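Aminotransferase class-III (Sphaerobacter thermophilus DSM 20745, PDB 6K8H) is an omega-transaminase of the aminotransferase class-III family and holds (5-hydroxy-4,6-dimethylpyridin-3-yl)methyl dihydrogen phosphate in its pocket. Local coordinates at residues Leu343-Val354 with Val367-Ile376. Residues are numbered along the deposited sequence; the frame is centred on the assembly and turned at random.
Sequences LATLGQQLRAGV and VTGYGSLFHI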
ATOM      1  N   LEU B 343     -11.822 -13.306 -24.257  1.00 12.40           N
ATOM      2  CA  LEU B 343     -10.448 -12.825 -24.102  1.00 12.71           C
ATOM      3  C   LEU B 343      -9.436 -13.901 -24.474  1.00 13.50           C
ATOM      4  O   LEU B 343      -8.395 -13.602 -25.068  1.00 10.94           O
ATOM      5  CB  LEU B 343     -10.202 -12.352 -22.673  1.00 15.31           C
ATOM      6  CG  LEU B 343     -10.982 -11.122 -22.209  1.00 13.43           C
ATOM      7  CD1 LEU B 343     -10.774 -10.933 -20.725  1.00 16.09           C
ATOM      8  CD2 LEU B 343     -10.590  -9.873 -22.985  1.00 14.16           C
ATOM      9  N   ALA B 344      -9.713 -15.156 -24.123  1.00 10.85           N
ATOM     10  CA  ALA B 344      -8.757 -16.211 -24.443  1.00 12.18           C
ATOM     11  C   ALA B 344      -8.692 -16.445 -25.945  1.00 10.88           C
ATOM     12  O   ALA B 344      -7.609 -16.659 -26.505  1.00  9.16           O
ATOM     13  CB  ALA B 344      -9.131 -17.494 -23.701  1.00 12.03           C
ATOM     14  N   THR B 345      -9.839 -16.388 -26.622  1.00 11.04           N
ATOM     15  CA  THR B 345      -9.832 -16.526 -28.073  1.00 13.02           C
ATOM     16  C   THR B 345      -9.072 -15.377 -28.720  1.00 13.24           C
ATOM     17  O   THR B 345      -8.235 -15.590 -29.607  1.00 12.00           O
ATOM     18  CB  THR B 345     -11.260 -16.609 -28.592  1.00 11.41           C
ATOM     19  OG1 THR B 345     -11.855 -17.812 -28.090  1.00 12.81           O
ATOM     20  CG2 THR B 345     -11.263 -16.619 -30.111  1.00 16.61           C
ATOM     21  N   LEU B 346      -9.342 -14.145 -28.275  1.00 10.04           N
ATOM     22  CA  LEU B 346      -8.625 -13.003 -28.829  1.00 14.24           C
ATOM     23  C   LEU B 346      -7.125 -13.110 -28.567  1.00 10.90           C
ATOM     24  O   LEU B 346      -6.307 -12.757 -29.429  1.00 12.29           O
ATOM     25  CB  LEU B 346      -9.178 -11.706 -28.239  1.00 11.51           C
ATOM     26  CG  LEU B 346     -10.543 -11.231 -28.753  1.00 15.17           C
ATOM     27  CD1 LEU B 346     -11.019 -10.015 -27.956  1.00 11.35           C
ATOM     28  CD2 LEU B 346     -10.483 -10.927 -30.245  1.00 12.62           C
ATOM     29  N   GLY B 347      -6.743 -13.603 -27.387  1.00 10.88           N
ATOM     30  CA  GLY B 347      -5.330 -13.756 -27.083  1.00 13.54           C
ATOM     31  C   GLY B 347      -4.667 -14.794 -27.964  1.00 12.45           C
ATOM     32  O   GLY B 347      -3.559 -14.577 -28.470  1.00 12.21           O
ATOM     33  N   GLN B 348      -5.340 -15.926 -28.173  1.00 10.71           N
ATOM     34  CA  GLN B 348      -4.818 -16.931 -29.094  1.00 17.41           C
ATOM     35  C   GLN B 348      -4.655 -16.359 -30.501  1.00 10.91           C
ATOM     36  O   GLN B 348      -3.650 -16.623 -31.170  1.00 13.35           O
ATOM     37  CB  GLN B 348      -5.728 -18.162 -29.105  1.00 15.75           C
ATOM     38  CG  GLN B 348      -5.070 -19.392 -29.699  1.00 21.01           C
ATOM     39  CD  GLN B 348      -4.995 -19.343 -31.219  1.00 33.06           C
ATOM     40  OE1 GLN B 348      -5.880 -18.778 -31.881  1.00 35.39           O
ATOM     41  NE2 GLN B 348      -3.936 -19.931 -31.782  1.00 34.06           N
ATOM     42  N   GLN B 349      -5.645 -15.593 -30.976  1.00 13.56           N
ATOM     43  CA  GLN B 349      -5.552 -14.984 -32.301  1.00 12.10           C
ATOM     44  C   GLN B 349      -4.372 -14.019 -32.401  1.00 12.33           C
ATOM     45  O   GLN B 349      -3.642 -14.012 -33.406  1.00  8.72           O
ATOM     46  CB  GLN B 349      -6.866 -14.276 -32.636  1.00 15.64           C
ATOM     47  CG  GLN B 349      -7.996 -15.249 -32.933  1.00 17.08           C
ATOM     48  CD  GLN B 349      -9.281 -14.554 -33.325  1.00 26.72           C
ATOM     49  OE1 GLN B 349      -9.799 -13.717 -32.584  1.00 26.06           O
ATOM     50  NE2 GLN B 349      -9.801 -14.890 -34.502  1.00 30.74           N
ATOM     51  N   LEU B 350      -4.177 -13.184 -31.376  1.00  8.80           N
ATOM     52  CA  LEU B 350      -3.033 -12.277 -31.381  1.00  9.33           C
ATOM     53  C   LEU B 350      -1.726 -13.062 -31.418  1.00  8.61           C
ATOM     54  O   LEU B 350      -0.832 -12.767 -32.223  1.00  8.65           O
ATOM     55  CB  LEU B 350      -3.078 -11.347 -30.157  1.00  8.25           C
ATOM     56  CG  LEU B 350      -2.040 -10.213 -30.117  1.00 10.55           C
ATOM     57  CD1 LEU B 350      -2.612  -8.943 -29.509  1.00  9.54           C
ATOM     58  CD2 LEU B 350      -0.781 -10.624 -29.348  1.00  9.74           C
ATOM     59  N   ARG B 351      -1.598 -14.068 -30.548  1.00 10.05           N
ATOM     60  CA  ARG B 351      -0.346 -14.817 -30.454  1.00 12.85           C
ATOM     61  C   ARG B 351      -0.044 -15.547 -31.759  1.00 12.05           C
ATOM     62  O   ARG B 351       1.101 -15.538 -32.237  1.00 12.68           O
ATOM     63  CB  ARG B 351      -0.411 -15.793 -29.276  1.00 11.82           C
ATOM     64  CG  ARG B 351      -0.286 -15.105 -27.919  1.00 14.08           C
ATOM     65  CD  ARG B 351       0.006 -16.108 -26.812  1.00 13.49           C
ATOM     66  NE  ARG B 351      -1.051 -17.113 -26.732  1.00 18.99           N
ATOM     67  CZ  ARG B 351      -2.161 -16.960 -26.025  1.00 18.20           C
ATOM     68  NH1 ARG B 351      -2.361 -15.842 -25.307  1.00 18.92           N
ATOM     69  NH2 ARG B 351      -3.064 -17.933 -26.029  1.00 18.85           N
ATOM     70  N   ALA B 352      -1.062 -16.154 -32.370  1.00 11.53           N
ATOM     71  CA  ALA B 352      -0.860 -16.827 -33.652  1.00 15.54           C
ATOM     72  C   ALA B 352      -0.490 -15.836 -34.749  1.00 12.86           C
ATOM     73  O   ALA B 352       0.380 -16.123 -35.588  1.00 11.41           O
ATOM     74  CB  ALA B 352      -2.114 -17.613 -34.039  1.00  9.63           C
ATOM     75  N   GLY B 353      -1.131 -14.663 -34.761  1.00 11.23           N
ATOM     76  CA  GLY B 353      -0.788 -13.665 -35.759  1.00 10.04           C
ATOM     77  C   GLY B 353       0.657 -13.213 -35.650  1.00 11.09           C
ATOM     78  O   GLY B 353       1.352 -13.059 -36.662  1.00  9.53           O
ATOM     79  N   VAL B 354       1.133 -13.012 -34.417  1.00 11.11           N
ATOM     80  CA  VAL B 354       2.519 -12.603 -34.220  1.00 10.61           C
ATOM     81  C   VAL B 354       3.479 -13.709 -34.651  1.00 10.92           C
ATOM     82  O   VAL B 354       4.533 -13.441 -35.251  1.00 11.42           O
ATOM     83  CB  VAL B 354       2.754 -12.198 -32.753  1.00 14.49           C
ATOM     84  CG1 VAL B 354       4.237 -12.037 -32.487  1.00  8.81           C
ATOM     85  CG2 VAL B 354       1.999 -10.914 -32.430  1.00 11.62           C
ATOM     86  N   VAL B 367       6.121 -16.803 -29.026  1.00 11.93           N
ATOM     87  CA  VAL B 367       5.154 -16.043 -28.252  1.00 10.20           C
ATOM     88  C   VAL B 367       4.608 -16.958 -27.175  1.00  9.23           C
ATOM     89  O   VAL B 367       4.090 -18.041 -27.482  1.00 13.01           O
ATOM     90  CB  VAL B 367       4.013 -15.478 -29.114  1.00 12.04           C
ATOM     91  CG1 VAL B 367       3.199 -14.493 -28.293  1.00 11.00           C
ATOM     92  CG2 VAL B 367       4.569 -14.795 -30.361  1.00 11.44           C
ATOM     93  N   THR B 368       4.726 -16.533 -25.920  1.00  8.37           N
ATOM     94  CA  THR B 368       4.103 -17.243 -24.813  1.00  9.64           C
ATOM     95  C   THR B 368       2.868 -16.472 -24.369  1.00 10.98           C
ATOM     96  O   THR B 368       2.693 -15.300 -24.704  1.00  7.73           O
ATOM     97  CB  THR B 368       5.069 -17.423 -23.628  1.00 11.75           C
ATOM     98  OG1 THR B 368       5.513 -16.145 -23.144  1.00 11.60           O
ATOM     99  CG2 THR B 368       6.259 -18.267 -24.034  1.00 13.22           C
ATOM    100  N   GLY B 369       2.016 -17.137 -23.603  1.00 11.56           N
ATOM    101  CA  GLY B 369       0.874 -16.443 -23.039  1.00  9.90           C
ATOM    102  C   GLY B 369      -0.241 -17.393 -22.679  1.00 12.66           C
ATOM    103  O   GLY B 369      -0.226 -18.576 -23.008  1.00 14.25           O
ATOM    104  N   TYR B 370      -1.229 -16.832 -21.992  1.00 11.97           N
ATOM    105  CA  TYR B 370      -2.393 -17.586 -21.546  1.00 10.60           C
ATOM    106  C   TYR B 370      -3.536 -16.606 -21.319  1.00 13.50           C
ATOM    107  O   TYR B 370      -3.311 -15.489 -20.846  1.00 13.69           O
ATOM    108  CB  TYR B 370      -2.103 -18.380 -20.262  1.00 12.03           C
ATOM    109  CG  TYR B 370      -3.221 -19.356 -19.960  1.00 16.91           C
ATOM    110  CD1 TYR B 370      -4.382 -18.938 -19.315  1.00 15.95           C
ATOM    111  CD2 TYR B 370      -3.139 -20.680 -20.372  1.00 18.23           C
ATOM    112  CE1 TYR B 370      -5.419 -19.817 -19.074  1.00 15.65           C
ATOM    113  CE2 TYR B 370      -4.168 -21.572 -20.133  1.00 18.01           C
ATOM    114  CZ  TYR B 370      -5.303 -21.134 -19.492  1.00 17.53           C
ATOM    115  OH  TYR B 370      -6.324 -22.017 -19.266  1.00 15.75           O
ATOM    116  N   GLY B 371      -4.756 -17.023 -21.650  1.00 14.05           N
ATOM    117  CA  GLY B 371      -5.877 -16.105 -21.537  1.00 15.46           C
ATOM    118  C   GLY B 371      -5.561 -14.817 -22.284  1.00 16.15           C
ATOM    119  O   GLY B 371      -5.137 -14.842 -23.445  1.00 13.32           O
ATOM    120  N   SER B 372      -5.667 -13.679 -21.594  1.00 10.02           N
ATOM    121  CA  SER B 372      -5.464 -12.373 -22.213  1.00 10.96           C
ATOM    122  C   SER B 372      -4.078 -11.793 -21.947  1.00 10.09           C
ATOM    123  O   SER B 372      -3.881 -10.583 -22.125  1.00 13.23           O
ATOM    124  CB  SER B 372      -6.534 -11.387 -21.732  1.00  9.91           C
ATOM    125  OG  SER B 372      -6.557 -11.336 -20.320  1.00 12.07           O
ATOM    126  N   LEU B 373      -3.114 -12.620 -21.548  1.00  9.30           N
ATOM    127  CA  LEU B 373      -1.740 -12.195 -21.322  1.00 11.11           C
ATOM    128  C   LEU B 373      -0.836 -12.814 -22.378  1.00  9.72           C
ATOM    129  O   LEU B 373      -0.991 -13.992 -22.720  1.00 14.22           O
ATOM    130  CB  LEU B 373      -1.260 -12.617 -19.928  1.00  8.72           C
ATOM    131  CG  LEU B 373      -2.027 -12.077 -18.718  1.00 10.62           C
ATOM    132  CD1 LEU B 373      -1.600 -12.815 -17.459  1.00 15.56           C
ATOM    133  CD2 LEU B 373      -1.767 -10.600 -18.568  1.00 12.88           C
ATOM    134  N   PHE B 374       0.125 -12.038 -22.876  1.00 11.27           N
ATOM    135  CA  PHE B 374       1.045 -12.558 -23.883  1.00  8.97           C
ATOM    136  C   PHE B 374       2.410 -11.895 -23.734  1.00  9.44           C
ATOM    137  O   PHE B 374       2.538 -10.796 -23.185  1.00 10.84           O
ATOM    138  CB  PHE B 374       0.490 -12.362 -25.301  1.00 10.31           C
ATOM    139  CG  PHE B 374       0.359 -10.919 -25.709  1.00  8.64           C
ATOM    140  CD1 PHE B 374       1.421 -10.255 -26.298  1.00 10.21           C
ATOM    141  CD2 PHE B 374      -0.827 -10.233 -25.512  1.00  9.16           C
ATOM    142  CE1 PHE B 374       1.312  -8.936 -26.668  1.00  9.56           C
ATOM    143  CE2 PHE B 374      -0.947  -8.919 -25.883  1.00  8.57           C
ATOM    144  CZ  PHE B 374       0.117  -8.266 -26.460  1.00 14.41           C
ATOM    145  N   HIS B 375       3.430 -12.574 -24.255  1.00  8.56           N
ATOM    146  CA  HIS B 375       4.818 -12.105 -24.211  1.00 10.17           C
ATOM    147  C   HIS B 375       5.485 -12.498 -25.524  1.00 10.05           C
ATOM    148  O   HIS B 375       5.556 -13.692 -25.848  1.00  7.62           O
ATOM    149  CB  HIS B 375       5.566 -12.721 -23.014  1.00  7.90           C
ATOM    150  CG  HIS B 375       6.753 -11.929 -22.545  1.00  9.68           C
ATOM    151  ND1 HIS B 375       7.666 -11.362 -23.410  1.00  8.71           N
ATOM    152  CD2 HIS B 375       7.182 -11.625 -21.296  1.00 12.25           C
ATOM    153  CE1 HIS B 375       8.604 -10.740 -22.717  1.00 10.02           C
ATOM    154  NE2 HIS B 375       8.330 -10.874 -21.431  1.00 10.00           N
ATOM    155  N   ILE B 376       5.947 -11.495 -26.292  1.00  9.13           N
ATOM    156  CA  ILE B 376       6.706 -11.729 -27.521  1.00  8.63           C
ATOM    157  C   ILE B 376       8.180 -11.883 -27.171  1.00 11.10           C
ATOM    158  O   ILE B 376       8.714 -11.153 -26.330  1.00 11.88           O
ATOM    159  CB  ILE B 376       6.502 -10.590 -28.534  1.00  9.55           C
ATOM    160  CG1 ILE B 376       5.014 -10.271 -28.712  1.00  9.04           C
ATOM    161  CG2 ILE B 376       7.129 -10.960 -29.872  1.00 10.01           C
ATOM    162  CD1 ILE B 376       4.759  -9.060 -29.615  1.00  9.62           C
TER
HETATM  163  O   HOH W   1      -5.812 -17.507 -24.921  1.00 15.36           O
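Arg351 reaches from helix 343-354 over the beta hairpin 367-376, and its polar contacts converge on the hairpin's turn. A weak but nearly straight bond runs from Arg351 NH1 to Gly371 O (3.5 Å). One water completes the link, accepting from Arg351 NH2 (3.0 Å) and donating to Gly371 O (3.1 Å). A bend at chi3 (-59°) turns the guanidinium back along the helix, where Gly347 O and Gln348 N lie over one face and Gly369 C over the other; Gly371 O and the water sit at its edge.

Apolar contacts continue on the same side of the helix. Arg351 CG rests on Val367 CG1 (3.6 Å), while Leu350 CD2 stands over the centre of the Phe374 ring, 3.6 Å from the centroid and 2° off the normal, a CH-pi contact. Phe433 of helix 427-445 meets that ring edge-to-face. Farther along, Val354 CG1 packs tightly on Val367 CG2 (3.5 Å).

Backbone fit is closest at the type II' turn Tyr370-Leu373: Gly347 CA lies 3.8 Å from Gly371 O, an approach permitted because Gly347 has no side chain directed at the turn. The helix runs antiparallel to strand 367-370 (178°) and nearly parallel to strand 373-376, their axes approaching to 8.7 and 8.9 Å. Mainly apolar packing thus holds helix 337-361 against the antiparallel sheet 366-370, 373-377 and 418-420, with a weak direct bond and a water link tying Arg351 to Gly371 O.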